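Local coordinates for succinoglycan biosynthesis protein (Bacillus cereus ATCC 14579, PDB 2QGM), which is of unconfirmed function but is named for succinoglycan biosynthesis and, as a member of the erythromycin esterase family, possibly hydrolyses an ester substrate, at residues Leu172-Ile184 and Val198-Ile212. Numbering follows the deposited sequence.
Sequences LKALDQGSFNKVI and VEENYKELSSFTGSI
Phe180 sets one ring face under Ser206 and one ring edge against Tyr202, where helix 177-190 runs antiparallel to helix 195-203 and the turn that follows it. The two helices form a helical hairpin within the erythromycin esterase family region, following edge strand 166-171 of the main mixed sheet; the axes of 177-184 and 198-203 approach to 10.9 Å at 165°. Ser206 CB lies 3.6 Å from the Phe180 ring centroid, almost straight above it, a CH-pi contact over the middle of the face. The Tyr202 pair is edge-to-face: ring planes at 76°, with Phe180 CD1 over the tyrosine face, nearer the rim of that ring than its centre. Phe180 CG is anti to its own carbonyl carbon, and the ring leans back toward the N-terminal end of its helix, where Thr209 OG1 reaches the ring edge. Val183 approaches the Tyr202 ring edge through CB and CG1. Beyond it, Ile184 CD1 is pressed to 3.4 Å from Val198 CG1, a close methyl-methyl approach, the two side chains lying alongside with opposite headings.

On the N-terminal side of helix 177-190, Thr209 holds Leu175 by two bonds. Leu175 N donates to Thr209 O at 2.8 Å, nearly straight at 172°, while Thr209 OG1 donates to Leu175 O at 2.9 Å. Both backbone polar groups of Leu175 are thereby used; Leu175 and Thr209 are buried, and the apolar side continues through Leu175 and Ile212 to Phe266 of helix 253-269. Two waters extend the polar join: one links Gln177 OE1 to Ser206 O; the other, further along past Leu175, donates to Lys173 O and accepts from Ile212 N at 3.0 Å.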
loop_
_atom_site.group_PDB
_atom_site.type_symbol
_atom_site.label_atom_id
_atom_site.label_comp_id
_atom_site.label_asym_id
_atom_site.label_seq_id
_atom_site.Cartn_x
_atom_site.Cartn_y
_atom_site.Cartn_z
ATOM N N LEU A 172 1.414 10.991 1.203
ATOM C CA LEU A 172 1.577 12.426 1.388
ATOM C C LEU A 172 0.527 13.217 0.605
ATOM O O LEU A 172 0.857 14.206 -0.050
ATOM C CB LEU A 172 2.972 12.841 0.907
ATOM C CG LEU A 172 4.198 12.313 1.661
ATOM C CD1 LEU A 172 5.486 12.695 0.927
ATOM C CD2 LEU A 172 4.197 12.901 3.062
ATOM N N LYS A 173 -0.731 12.796 0.661
ATOM C CA LYS A 173 -1.769 13.521 -0.065
ATOM C C LYS A 173 -2.292 14.698 0.754
ATOM O O LYS A 173 -3.089 15.499 0.269
ATOM C CB LYS A 173 -2.906 12.579 -0.446
ATOM C CG LYS A 173 -2.448 11.448 -1.347
ATOM C CD LYS A 173 -3.607 10.648 -1.888
ATOM C CE LYS A 173 -4.386 9.994 -0.770
ATOM N NZ LYS A 173 -5.433 9.085 -1.313
ATOM N N ALA A 174 -1.804 14.804 1.989
ATOM C CA ALA A 174 -2.181 15.874 2.902
ATOM C C ALA A 174 -1.322 15.812 4.166
ATOM O O ALA A 174 -0.802 14.751 4.523
ATOM C CB ALA A 174 -3.654 15.749 3.284
ATOM N N LEU A 175 -1.155 16.955 4.824
ATOM C CA LEU A 175 -0.407 17.003 6.076
ATOM C C LEU A 175 -1.359 17.615 7.087
ATOM O O LEU A 175 -1.722 18.784 6.977
ATOM C CB LEU A 175 0.843 17.873 5.945
ATOM C CG LEU A 175 1.954 17.369 5.023
ATOM C CD1 LEU A 175 3.014 18.453 4.887
ATOM C CD2 LEU A 175 2.547 16.092 5.585
ATOM N N ASP A 176 -1.780 16.810 8.055
ATOM C CA ASP A 176 -2.707 17.260 9.082
ATOM C C ASP A 176 -1.992 18.057 10.167
ATOM O O ASP A 176 -0.766 18.042 10.261
ATOM C CB ASP A 176 -3.398 16.051 9.712
ATOM C CG ASP A 176 -2.462 15.243 10.587
ATOM O OD1 ASP A 176 -1.340 14.947 10.133
ATOM O OD2 ASP A 176 -2.855 14.907 11.724
ATOM N N GLN A 177 -2.771 18.758 10.986
ATOM C CA GLN A 177 -2.220 19.562 12.072
ATOM C C GLN A 177 -1.462 18.659 13.048
ATOM O O GLN A 177 -0.474 19.073 13.657
ATOM C CB GLN A 177 -3.355 20.295 12.796
ATOM C CG GLN A 177 -2.910 21.274 13.867
ATOM C CD GLN A 177 -1.981 22.349 13.336
ATOM O OE1 GLN A 177 -2.227 22.930 12.279
ATOM N NE2 GLN A 177 -0.901 22.614 14.065
ATOM N N GLY A 178 -1.936 17.427 13.187
ATOM C CA GLY A 178 -1.287 16.481 14.077
ATOM C C GLY A 178 0.174 16.270 13.707
ATOM O O GLY A 178 1.014 16.070 14.583
ATOM N N SER A 179 0.482 16.313 12.413
ATOM C CA SER A 179 1.860 16.130 11.953
ATOM C C SER A 179 2.751 17.288 12.390
ATOM O O SER A 179 3.833 17.081 12.922
ATOM C CB SER A 179 1.910 15.982 10.425
ATOM O OG SER A 179 1.304 14.766 10.009
ATOM N N PHE A 180 2.301 18.513 12.153
ATOM C CA PHE A 180 3.082 19.673 12.552
ATOM C C PHE A 180 3.274 19.697 14.064
ATOM O O PHE A 180 4.351 20.037 14.561
ATOM C CB PHE A 180 2.387 20.944 12.079
ATOM C CG PHE A 180 2.434 21.124 10.595
ATOM C CD1 PHE A 180 3.589 21.598 9.974
ATOM C CD2 PHE A 180 1.335 20.790 9.807
ATOM C CE1 PHE A 180 3.647 21.736 8.591
ATOM C CE2 PHE A 180 1.386 20.923 8.422
ATOM C CZ PHE A 180 2.544 21.398 7.809
ATOM N N ASN A 181 2.223 19.333 14.793
ATOM C CA ASN A 181 2.273 19.294 16.251
ATOM C C ASN A 181 3.199 18.191 16.760
ATOM O O ASN A 181 3.828 18.337 17.804
ATOM C CB ASN A 181 0.863 19.106 16.818
ATOM C CG ASN A 181 0.124 20.419 16.991
ATOM O OD1 ASN A 181 0.249 21.325 16.172
ATOM N ND2 ASN A 181 -0.657 20.524 18.063
ATOM N N LYS A 182 3.290 17.093 16.022
ATOM C CA LYS A 182 4.166 16.005 16.425
ATOM C C LYS A 182 5.585 16.566 16.538
ATOM O O LYS A 182 6.301 16.308 17.513
ATOM C CB LYS A 182 4.140 14.886 15.383
ATOM C CG LYS A 182 4.802 13.604 15.849
ATOM C CD LYS A 182 3.905 12.892 16.851
ATOM C CE LYS A 182 4.514 11.584 17.320
ATOM N NZ LYS A 182 3.625 10.897 18.301
ATOM N N VAL A 183 5.973 17.352 15.535
ATOM C CA VAL A 183 7.300 17.970 15.479
ATOM C C VAL A 183 7.435 19.078 16.513
ATOM O O VAL A 183 8.371 19.085 17.309
ATOM C CB VAL A 183 7.592 18.608 14.093
ATOM C CG1 VAL A 183 8.996 19.209 14.092
ATOM C CG2 VAL A 183 7.459 17.572 12.985
ATOM N N ILE A 184 6.498 20.019 16.487
ATOM C CA ILE A 184 6.515 21.149 17.410
ATOM C C ILE A 184 6.567 20.714 18.874
ATOM O O ILE A 184 7.354 21.250 19.659
ATOM C CB ILE A 184 5.269 22.050 17.226
ATOM C CG1 ILE A 184 5.245 22.651 15.821
ATOM C CG2 ILE A 184 5.288 23.174 18.259
ATOM C CD1 ILE A 184 6.381 23.608 15.538
ATOM N N VAL A 198 11.337 26.972 14.691
ATOM C CA VAL A 198 10.520 25.925 14.099
ATOM C C VAL A 198 9.088 26.395 13.853
ATOM O O VAL A 198 8.553 26.217 12.761
ATOM C CB VAL A 198 10.495 24.658 14.983
ATOM C CG1 VAL A 198 9.595 23.598 14.354
ATOM C CG2 VAL A 198 11.907 24.113 15.142
ATOM N N GLU A 199 8.471 27.000 14.863
ATOM C CA GLU A 199 7.100 27.481 14.729
ATOM C C GLU A 199 6.979 28.523 13.625
ATOM O O GLU A 199 5.984 28.567 12.903
ATOM C CB GLU A 199 6.607 28.058 16.054
ATOM C CG GLU A 199 6.423 26.990 17.120
ATOM C CD GLU A 199 5.758 27.524 18.363
ATOM O OE1 GLU A 199 6.396 28.324 19.090
ATOM O OE2 GLU A 199 4.599 27.135 18.620
ATOM N N GLU A 200 8.004 29.358 13.495
ATOM C CA GLU A 200 8.014 30.388 12.465
ATOM C C GLU A 200 8.034 29.735 11.086
ATOM O O GLU A 200 7.304 30.145 10.185
ATOM C CB GLU A 200 9.241 31.286 12.621
ATOM C CG GLU A 200 9.372 32.328 11.526
ATOM C CD GLU A 200 8.279 33.376 11.586
ATOM O OE1 GLU A 200 8.274 34.165 12.553
ATOM O OE2 GLU A 200 7.417 33.392 10.682
ATOM N N ASN A 201 8.867 28.715 10.918
ATOM C CA ASN A 201 8.962 28.039 9.630
ATOM C C ASN A 201 7.721 27.263 9.217
ATOM O O ASN A 201 7.492 27.070 8.027
ATOM C CB ASN A 201 10.165 27.096 9.602
ATOM C CG ASN A 201 11.469 27.831 9.395
ATOM O OD1 ASN A 201 12.194 28.123 10.346
ATOM N ND2 ASN A 201 11.765 28.155 8.143
ATOM N N TYR A 202 6.926 26.825 10.190
ATOM C CA TYR A 202 5.709 26.050 9.911
ATOM C C TYR A 202 4.381 26.806 9.942
ATOM O O TYR A 202 3.383 26.306 9.416
ATOM C CB TYR A 202 5.557 24.893 10.898
ATOM C CG TYR A 202 6.489 23.715 10.713
ATOM C CD1 TYR A 202 7.143 23.474 9.501
ATOM C CD2 TYR A 202 6.667 22.804 11.746
ATOM C CE1 TYR A 202 7.950 22.339 9.332
ATOM C CE2 TYR A 202 7.461 21.678 11.591
ATOM C CZ TYR A 202 8.098 21.447 10.387
ATOM O OH TYR A 202 8.855 20.304 10.269
ATOM N N LYS A 203 4.355 27.987 10.553
ATOM C CA LYS A 203 3.115 28.754 10.681
ATOM C C LYS A 203 2.258 28.912 9.427
ATOM O O LYS A 203 1.099 28.509 9.418
ATOM C CB LYS A 203 3.398 30.145 11.276
ATOM C CG LYS A 203 2.130 30.938 11.604
ATOM C CD LYS A 203 2.431 32.298 12.231
ATOM C CE LYS A 203 1.144 33.072 12.500
ATOM N NZ LYS A 203 1.383 34.428 13.079
ATOM N N GLU A 204 2.808 29.513 8.379
ATOM C CA GLU A 204 2.043 29.722 7.153
ATOM C C GLU A 204 1.836 28.423 6.380
ATOM O O GLU A 204 0.730 28.124 5.940
ATOM C CB GLU A 204 2.744 30.763 6.272
ATOM C CG GLU A 204 2.752 32.158 6.880
ATOM C CD GLU A 204 1.369 32.783 6.914
ATOM O OE1 GLU A 204 0.815 33.061 5.826
ATOM O OE2 GLU A 204 0.835 33.001 8.023
ATOM N N LEU A 205 2.907 27.653 6.232
ATOM C CA LEU A 205 2.851 26.386 5.521
ATOM C C LEU A 205 1.707 25.489 5.993
ATOM O O LEU A 205 0.950 24.960 5.182
ATOM C CB LEU A 205 4.179 25.642 5.688
ATOM C CG LEU A 205 4.194 24.172 5.246
ATOM C CD1 LEU A 205 3.895 24.068 3.751
ATOM C CD2 LEU A 205 5.545 23.563 5.573
ATOM N N SER A 206 1.584 25.336 7.308
ATOM C CA SER A 206 0.565 24.483 7.907
ATOM C C SER A 206 -0.886 24.828 7.576
ATOM O O SER A 206 -1.793 24.064 7.914
ATOM C CB SER A 206 0.745 24.438 9.434
ATOM O OG SER A 206 0.624 25.726 10.018
ATOM N N SER A 207 -1.117 25.967 6.929
ATOM C CA SER A 207 -2.478 26.358 6.561
ATOM C C SER A 207 -2.837 25.946 5.139
ATOM O O SER A 207 -4.003 26.023 4.742
ATOM C CB SER A 207 -2.666 27.876 6.686
ATOM O OG SER A 207 -3.086 28.239 7.991
ATOM N N PHE A 208 -1.835 25.492 4.385
ATOM C CA PHE A 208 -2.021 25.096 2.990
ATOM C C PHE A 208 -1.768 23.626 2.657
ATOM O O PHE A 208 -1.739 23.256 1.478
ATOM C CB PHE A 208 -1.121 25.953 2.087
ATOM C CG PHE A 208 -1.382 27.433 2.198
ATOM C CD1 PHE A 208 -0.667 28.224 3.097
ATOM C CD2 PHE A 208 -2.374 28.025 1.430
ATOM C CE1 PHE A 208 -0.944 29.592 3.231
ATOM C CE2 PHE A 208 -2.661 29.391 1.552
ATOM C CZ PHE A 208 -1.947 30.171 2.453
ATOM N N THR A 209 -1.591 22.781 3.666
ATOM C CA THR A 209 -1.310 21.367 3.409
ATOM C C THR A 209 -2.504 20.432 3.556
ATOM O O THR A 209 -2.341 19.213 3.560
ATOM C CB THR A 209 -0.179 20.856 4.327
ATOM O OG1 THR A 209 -0.528 21.074 5.705
ATOM C CG2 THR A 209 1.115 21.589 4.023
ATOM N N GLY A 210 -3.701 21.001 3.645
ATOM C CA GLY A 210 -4.908 20.201 3.788
ATOM C C GLY A 210 -5.171 19.195 2.679
ATOM O O GLY A 210 -5.862 18.197 2.892
ATOM N N SER A 211 -4.631 19.459 1.492
ATOM C CA SER A 211 -4.786 18.577 0.342
ATOM C C SER A 211 -3.834 19.037 -0.755
ATOM O O SER A 211 -3.343 20.173 -0.725
ATOM C CB SER A 211 -6.230 18.598 -0.175
ATOM O OG SER A 211 -6.577 19.867 -0.712
ATOM N N ILE A 212 -3.569 18.157 -1.716
ATOM C CA ILE A 212 -2.676 18.478 -2.828
ATOM C C ILE A 212 -3.265 19.643 -3.617
ATOM O O ILE A 212 -2.556 20.573 -4.004
ATOM C CB ILE A 212 -2.526 17.286 -3.792
ATOM C CG1 ILE A 212 -1.952 16.078 -3.053
ATOM C CG2 ILE A 212 -1.600 17.650 -4.930
ATOM C CD1 ILE A 212 -0.606 16.330 -2.428
HETATM O O HOH W 1 -5.250 15.676 -1.381
HETATM O O HOH W 2 -2.490 22.161 9.773
#